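Local coordinates for protein GH3 beta-N-acetylglucosaminidase (PDB 6K5J) that hydrolyses terminal beta-linked N-acetylglucosamine residues as a glycoside hydrolase of family 3, at residues T90-E93 / N94-V98; S123-A127 / L128-M132. One frame throughout, in Å; residues are numbered along the deposited sequence.

Contact 1 of 2, residues T90-E93 / N94-V98; sequences TRLE and NGVTV
L92 and V96 meet where the chain doubles back: L92 CD2 lies 3.8 Å from V96 CG1, the two side chains crossing at about a right angle. The other branch of V96 turns to the backbone, CG2 sitting 3.3 Å from L92 O. With L92 chi1 at 176° and chi2 at 64°, CD1 swings to 3.6 Å from N94 O and CD2 faces V96. V98 CG2 packs 3.9 Å from E93 CB. Between these contacts the backbone makes a type II beta turn from E93 to V96, closed by a weak but nearly straight bond from V96 N to E93 O (3.5 Å, 172°); G95 supplies the positive phi of the turn. A water ties the two arms together, donating to L92 O at 3.1 Å and to T97 O at 3.0 Å. E93 bends at chi2 and its OE1 takes a very short bond from T90 OG1 (2.5 Å), while R50 forms a salt bridge with the same oxygen. N94 ND2 is bound to A54 O, and Q84 NE2 joins the water on L92 O. The turn's own bond is weak, so aliphatic packing, the shared water and E93 OE1, gripped by T90 OG1 and R50, probably hold 90-98 in shape.

Contact 2 of 2, residues S123-A127 / L128-M132; sequences SELRA and LGINM
A Schellman motif ends helix 111-127, with G129 as its C-prime residue at positive phi (81°). I130 N reaches L125 O at 3.0 Å and G129 N reaches R126 O at 3.0 Å, the paired bonds that define the motif. L125 O also accepts from L128 N (2.8 Å), the two donors coming from opposite faces of the carbonyl plane; a weak bond joins L128 N to E124 O. Beside these backbone bonds, L125 CD2 packs 3.8 Å from I130 CD1, the hydrophobic contact that commonly accompanies the motif. L128 folds back over the last turn, its CG anti to its own carbonyl carbon (chi1 -54°) and 3.2 Å from E124 O. Replacing L128 with an alanine would probably open a gap beside E124 O and toward P56 and V59 of helix 56-72, which its isobutyl group touches. R126 CA approaches I130 O at 3.3 Å in a CH...O contact, and N131 CB lies over one face of the R126 guanidinium but offset toward its rim, 4.1 Å from NH1. The motif thus satisfies the carbonyls of L125 and R126, with E124 O only weakly bonded. R126 ties the helix end to the carbonyls of G176, R340 and A341 in the loops after helices 158-174 and 323-339, and the N131 amide, through I80 N and L78 O, ties the following loop to strand 79-81.

How the contacts relate
Contacts 1 and 2 follow one another along the chain, their centres about 12 Å apart, and touch directly. T97 OG1 and E124 OE2 lie 2.6 Å apart in a probable hydrogen bond, and the same carboxylate oxygen has a salt bridge to K361. E124 OE1 packs 3.3 Å from V96 CB. L92 CD2 meets L128 CD1 at 3.7 Å, so the leucine beside the turn of 90-98 rests on the leucine that follows helix 111-127. Both belong to the N-terminal TIM-barrel family region. R91 in contact 1 touches the NAG, and the side chains of E93 and L125 are about 13 and 12 Å from it.

Contact 1 of 2, residues T90-E93 / N94-V98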
ATOM      1  N   THR A  90      -4.619  -0.690  -3.601  1.00 19.14           N
ATOM      2  CA  THR A  90      -4.709  -1.870  -4.444  1.00 22.78           C
ATOM      3  C   THR A  90      -4.589  -1.420  -5.894  1.00 25.01           C
ATOM      4  O   THR A  90      -4.872  -0.265  -6.228  1.00 22.13           O
ATOM      5  CB  THR A  90      -6.033  -2.639  -4.243  1.00 23.67           C
ATOM      6  OG1 THR A  90      -7.132  -1.776  -4.539  1.00 21.98           O
ATOM      7  CG2 THR A  90      -6.176  -3.163  -2.800  1.00 24.64           C
ATOM      8  N   ARG A  91      -4.146  -2.337  -6.756  1.00 20.17           N
ATOM      9  CA  ARG A  91      -4.059  -2.063  -8.186  1.00 20.13           C
ATOM     10  C   ARG A  91      -5.119  -2.785  -8.996  1.00 22.41           C
ATOM     11  O   ARG A  91      -5.346  -2.418 -10.154  1.00 24.13           O
ATOM     12  CB  ARG A  91      -2.684  -2.464  -8.735  1.00 21.62           C
ATOM     13  CG  ARG A  91      -1.540  -1.873  -7.978  1.00 19.73           C
ATOM     14  CD  ARG A  91      -1.532  -0.372  -8.100  1.00 22.05           C
ATOM     15  NE  ARG A  91      -0.270   0.139  -7.600  1.00 22.85           N
ATOM     16  CZ  ARG A  91      -0.118   1.312  -7.006  1.00 32.66           C
ATOM     17  NH1 ARG A  91      -1.151   2.139  -6.831  1.00 27.22           N
ATOM     18  NH2 ARG A  91       1.080   1.648  -6.581  1.00 27.28           N
ATOM     19  N   LEU A  92      -5.750  -3.802  -8.416  1.00 22.29           N
ATOM     20  CA  LEU A  92      -6.813  -4.559  -9.062  1.00 23.15           C
ATOM     21  C   LEU A  92      -7.907  -4.808  -8.039  1.00 21.48           C
ATOM     22  O   LEU A  92      -7.641  -5.356  -6.969  1.00 21.66           O
ATOM     23  CB  LEU A  92      -6.286  -5.889  -9.617  1.00 22.77           C
ATOM     24  CG  LEU A  92      -7.368  -6.794 -10.222  1.00 21.27           C
ATOM     25  CD1 LEU A  92      -8.008  -6.139 -11.448  1.00 18.78           C
ATOM     26  CD2 LEU A  92      -6.781  -8.154 -10.565  1.00 21.40           C
ATOM     27  N   GLU A  93      -9.134  -4.405  -8.371  1.00 19.92           N
ATOM     28  CA  GLU A  93     -10.310  -4.785  -7.607  1.00 22.09           C
ATOM     29  C   GLU A  93     -11.337  -5.555  -8.426  1.00 23.26           C
ATOM     30  O   GLU A  93     -12.177  -6.238  -7.840  1.00 23.89           O
ATOM     31  CB  GLU A  93     -10.987  -3.542  -7.001  1.00 27.28           C
ATOM     32  CG  GLU A  93     -10.034  -2.624  -6.232  1.00 25.19           C
ATOM     33  CD  GLU A  93      -9.191  -1.755  -7.150  1.00 28.14           C
ATOM     34  OE1 GLU A  93      -7.985  -1.580  -6.875  1.00 29.67           O
ATOM     35  OE2 GLU A  93      -9.718  -1.259  -8.165  1.00 27.91           O
ATOM     36  N   ASN A  94     -11.277  -5.493  -9.755  1.00 23.58           N
ATOM     37  CA  ASN A  94     -12.257  -6.180 -10.583  1.00 23.00           C
ATOM     38  C   ASN A  94     -12.000  -7.680 -10.541  1.00 21.96           C
ATOM     39  O   ASN A  94     -10.929  -8.131 -10.948  1.00 22.65           O
ATOM     40  CB  ASN A  94     -12.179  -5.673 -12.022  1.00 22.13           C
ATOM     41  CG  ASN A  94     -13.252  -6.286 -12.905  1.00 26.14           C
ATOM     42  OD1 ASN A  94     -14.404  -6.424 -12.493  1.00 25.59           O
ATOM     43  ND2 ASN A  94     -12.879  -6.661 -14.111  1.00 21.59           N
ATOM     44  N   GLY A  95     -12.973  -8.450 -10.049  1.00 20.58           N
ATOM     45  CA  GLY A  95     -12.844  -9.894 -10.043  1.00 22.60           C
ATOM     46  C   GLY A  95     -12.017 -10.479  -8.922  1.00 22.08           C
ATOM     47  O   GLY A  95     -11.731 -11.682  -8.950  1.00 19.47           O
ATOM     48  N   VAL A  96     -11.603  -9.671  -7.946  1.00 20.11           N
ATOM     49  CA  VAL A  96     -10.863 -10.153  -6.789  1.00 21.15           C
ATOM     50  C   VAL A  96     -11.510  -9.578  -5.537  1.00 22.28           C
ATOM     51  O   VAL A  96     -12.303  -8.636  -5.595  1.00 20.90           O
ATOM     52  CB  VAL A  96      -9.360  -9.787  -6.841  1.00 20.38           C
ATOM     53  CG1 VAL A  96      -8.742 -10.303  -8.137  1.00 19.70           C
ATOM     54  CG2 VAL A  96      -9.167  -8.282  -6.723  1.00 22.93           C
ATOM     55  N   THR A  97     -11.178 -10.184  -4.397  1.00 22.14           N
ATOM     56  CA  THR A  97     -11.686  -9.721  -3.113  1.00 24.20           C
ATOM     57  C   THR A  97     -11.025  -8.404  -2.743  1.00 22.60           C
ATOM     58  O   THR A  97      -9.798  -8.292  -2.781  1.00 21.38           O
ATOM     59  CB  THR A  97     -11.390 -10.755  -2.026  1.00 20.77           C
ATOM     60  OG1 THR A  97     -11.865 -12.037  -2.444  1.00 22.14           O
ATOM     61  CG2 THR A  97     -12.053 -10.382  -0.706  1.00 19.26           C
ATOM     62  N   VAL A  98     -11.827  -7.420  -2.346  1.00 18.15           N
ATOM     63  CA  VAL A  98     -11.290  -6.185  -1.787  1.00 20.40           C
ATOM     64  C   VAL A  98     -11.084  -6.441  -0.296  1.00 24.33           C
ATOM     65  O   VAL A  98     -12.041  -6.637   0.453  1.00 25.28           O
ATOM     66  CB  VAL A  98     -12.214  -4.989  -2.048  1.00 23.63           C
ATOM     67  CG1 VAL A  98     -11.624  -3.714  -1.440  1.00 23.82           C
ATOM     68  CG2 VAL A  98     -12.400  -4.805  -3.539  1.00 23.94           C
TER
HETATM   69  O   HOH W   1      -8.609  -5.830  -4.106  1.00 28.42           O

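Contact 2 of 2, residues S123-A127 / L128-M132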
ATOM      1  N   SER A 123      -3.380 -15.613  -2.201  1.00 19.11           N
ATOM      2  CA  SER A 123      -3.980 -16.713  -2.952  1.00 20.18           C
ATOM      3  C   SER A 123      -4.481 -16.228  -4.295  1.00 22.16           C
ATOM      4  O   SER A 123      -4.296 -16.892  -5.322  1.00 20.68           O
ATOM      5  CB  SER A 123      -5.148 -17.316  -2.165  1.00 21.23           C
ATOM      6  OG  SER A 123      -4.660 -18.100  -1.100  1.00 29.58           O
ATOM      7  N   GLU A 124      -5.146 -15.077  -4.299  1.00 20.77           N
ATOM      8  CA  GLU A 124      -5.678 -14.547  -5.542  1.00 19.01           C
ATOM      9  C   GLU A 124      -4.556 -14.051  -6.451  1.00 20.00           C
ATOM     10  O   GLU A 124      -4.595 -14.277  -7.666  1.00 20.61           O
ATOM     11  CB  GLU A 124      -6.706 -13.461  -5.219  1.00 19.57           C
ATOM     12  CG  GLU A 124      -7.857 -14.033  -4.353  1.00 22.69           C
ATOM     13  CD  GLU A 124      -9.015 -13.067  -4.118  1.00 24.21           C
ATOM     14  OE1 GLU A 124      -8.838 -11.858  -4.339  1.00 21.74           O
ATOM     15  OE2 GLU A 124     -10.102 -13.525  -3.684  1.00 24.03           O
ATOM     16  N   LEU A 125      -3.529 -13.410  -5.888  1.00 18.98           N
ATOM     17  CA  LEU A 125      -2.410 -12.977  -6.722  1.00 19.78           C
ATOM     18  C   LEU A 125      -1.741 -14.171  -7.390  1.00 19.78           C
ATOM     19  O   LEU A 125      -1.455 -14.147  -8.594  1.00 19.62           O
ATOM     20  CB  LEU A 125      -1.386 -12.194  -5.898  1.00 17.16           C
ATOM     21  CG  LEU A 125      -1.760 -10.796  -5.392  1.00 17.93           C
ATOM     22  CD1 LEU A 125      -0.597 -10.183  -4.600  1.00 19.84           C
ATOM     23  CD2 LEU A 125      -2.191  -9.875  -6.530  1.00 18.36           C
ATOM     24  N   ARG A 126      -1.474 -15.227  -6.617  1.00 20.25           N
ATOM     25  CA  ARG A 126      -0.776 -16.386  -7.171  1.00 22.42           C
ATOM     26  C   ARG A 126      -1.592 -17.040  -8.280  1.00 21.07           C
ATOM     27  O   ARG A 126      -1.035 -17.495  -9.289  1.00 21.03           O
ATOM     28  CB  ARG A 126      -0.461 -17.391  -6.062  1.00 23.34           C
ATOM     29  CG  ARG A 126       0.563 -18.467  -6.448  1.00 22.64           C
ATOM     30  CD  ARG A 126       1.900 -17.852  -6.868  1.00 31.53           C
ATOM     31  NE  ARG A 126       2.635 -18.724  -7.787  1.00 35.31           N
ATOM     32  CZ  ARG A 126       3.841 -19.242  -7.548  1.00 34.01           C
ATOM     33  NH1 ARG A 126       4.481 -18.973  -6.420  1.00 26.15           N
ATOM     34  NH2 ARG A 126       4.410 -20.036  -8.449  1.00 39.64           N
ATOM     35  N   ALA A 127      -2.918 -17.066  -8.124  1.00 20.12           N
ATOM     36  CA  ALA A 127      -3.788 -17.568  -9.184  1.00 22.68           C
ATOM     37  C   ALA A 127      -3.670 -16.744 -10.457  1.00 24.36           C
ATOM     38  O   ALA A 127      -3.977 -17.251 -11.543  1.00 23.24           O
ATOM     39  CB  ALA A 127      -5.239 -17.586  -8.703  1.00 20.78           C
ATOM     40  N   LEU A 128      -3.213 -15.491 -10.358  1.00 19.56           N
ATOM     41  CA  LEU A 128      -3.021 -14.648 -11.525  1.00 17.29           C
ATOM     42  C   LEU A 128      -1.587 -14.682 -12.049  1.00 21.42           C
ATOM     43  O   LEU A 128      -1.246 -13.888 -12.930  1.00 20.75           O
ATOM     44  CB  LEU A 128      -3.420 -13.205 -11.203  1.00 21.08           C
ATOM     45  CG  LEU A 128      -4.829 -13.005 -10.642  1.00 24.79           C
ATOM     46  CD1 LEU A 128      -5.127 -11.514 -10.496  1.00 22.40           C
ATOM     47  CD2 LEU A 128      -5.878 -13.663 -11.519  1.00 24.23           C
ATOM     48  N   GLY A 129      -0.741 -15.572 -11.529  1.00 18.64           N
ATOM     49  CA  GLY A 129       0.642 -15.622 -11.957  1.00 20.54           C
ATOM     50  C   GLY A 129       1.538 -14.593 -11.306  1.00 18.00           C
ATOM     51  O   GLY A 129       2.701 -14.448 -11.713  1.00 20.32           O
ATOM     52  N   ILE A 130       1.035 -13.868 -10.320  1.00 18.14           N
ATOM     53  CA  ILE A 130       1.828 -12.904  -9.560  1.00 17.61           C
ATOM     54  C   ILE A 130       2.447 -13.629  -8.369  1.00 19.21           C
ATOM     55  O   ILE A 130       1.739 -14.269  -7.584  1.00 20.96           O
ATOM     56  CB  ILE A 130       0.950 -11.723  -9.107  1.00 18.61           C
ATOM     57  CG1 ILE A 130       0.425 -10.970 -10.331  1.00 17.58           C
ATOM     58  CG2 ILE A 130       1.709 -10.803  -8.159  1.00 16.20           C
ATOM     59  CD1 ILE A 130      -0.844 -10.159 -10.062  1.00 21.02           C
ATOM     60  N   ASN A 131       3.766 -13.529  -8.225  1.00 17.12           N
ATOM     61  CA  ASN A 131       4.486 -14.326  -7.237  1.00 17.98           C
ATOM     62  C   ASN A 131       5.241 -13.468  -6.233  1.00 18.90           C
ATOM     63  O   ASN A 131       6.011 -14.002  -5.430  1.00 16.98           O
ATOM     64  CB  ASN A 131       5.441 -15.308  -7.934  1.00 20.36           C
ATOM     65  CG  ASN A 131       6.375 -14.621  -8.915  1.00 23.68           C
ATOM     66  OD1 ASN A 131       6.916 -13.561  -8.626  1.00 21.01           O
ATOM     67  ND2 ASN A 131       6.574 -15.232 -10.083  1.00 24.74           N
ATOM     68  N   MET A 132       5.025 -12.157  -6.248  1.00 18.06           N
ATOM     69  CA  MET A 132       5.673 -11.236  -5.329  1.00 17.40           C
ATOM     70  C   MET A 132       4.704 -10.092  -5.061  1.00 16.59           C
ATOM     71  O   MET A 132       3.914  -9.715  -5.931  1.00 18.80           O
ATOM     72  CB  MET A 132       6.999 -10.709  -5.906  1.00 17.59           C
ATOM     73  CG  MET A 132       7.857  -9.898  -4.926  1.00 19.25           C
ATOM     74  SD  MET A 132       9.462  -9.498  -5.679  1.00 21.09           S
ATOM     75  CE  MET A 132      10.433  -9.099  -4.222  1.00 23.31           C
TER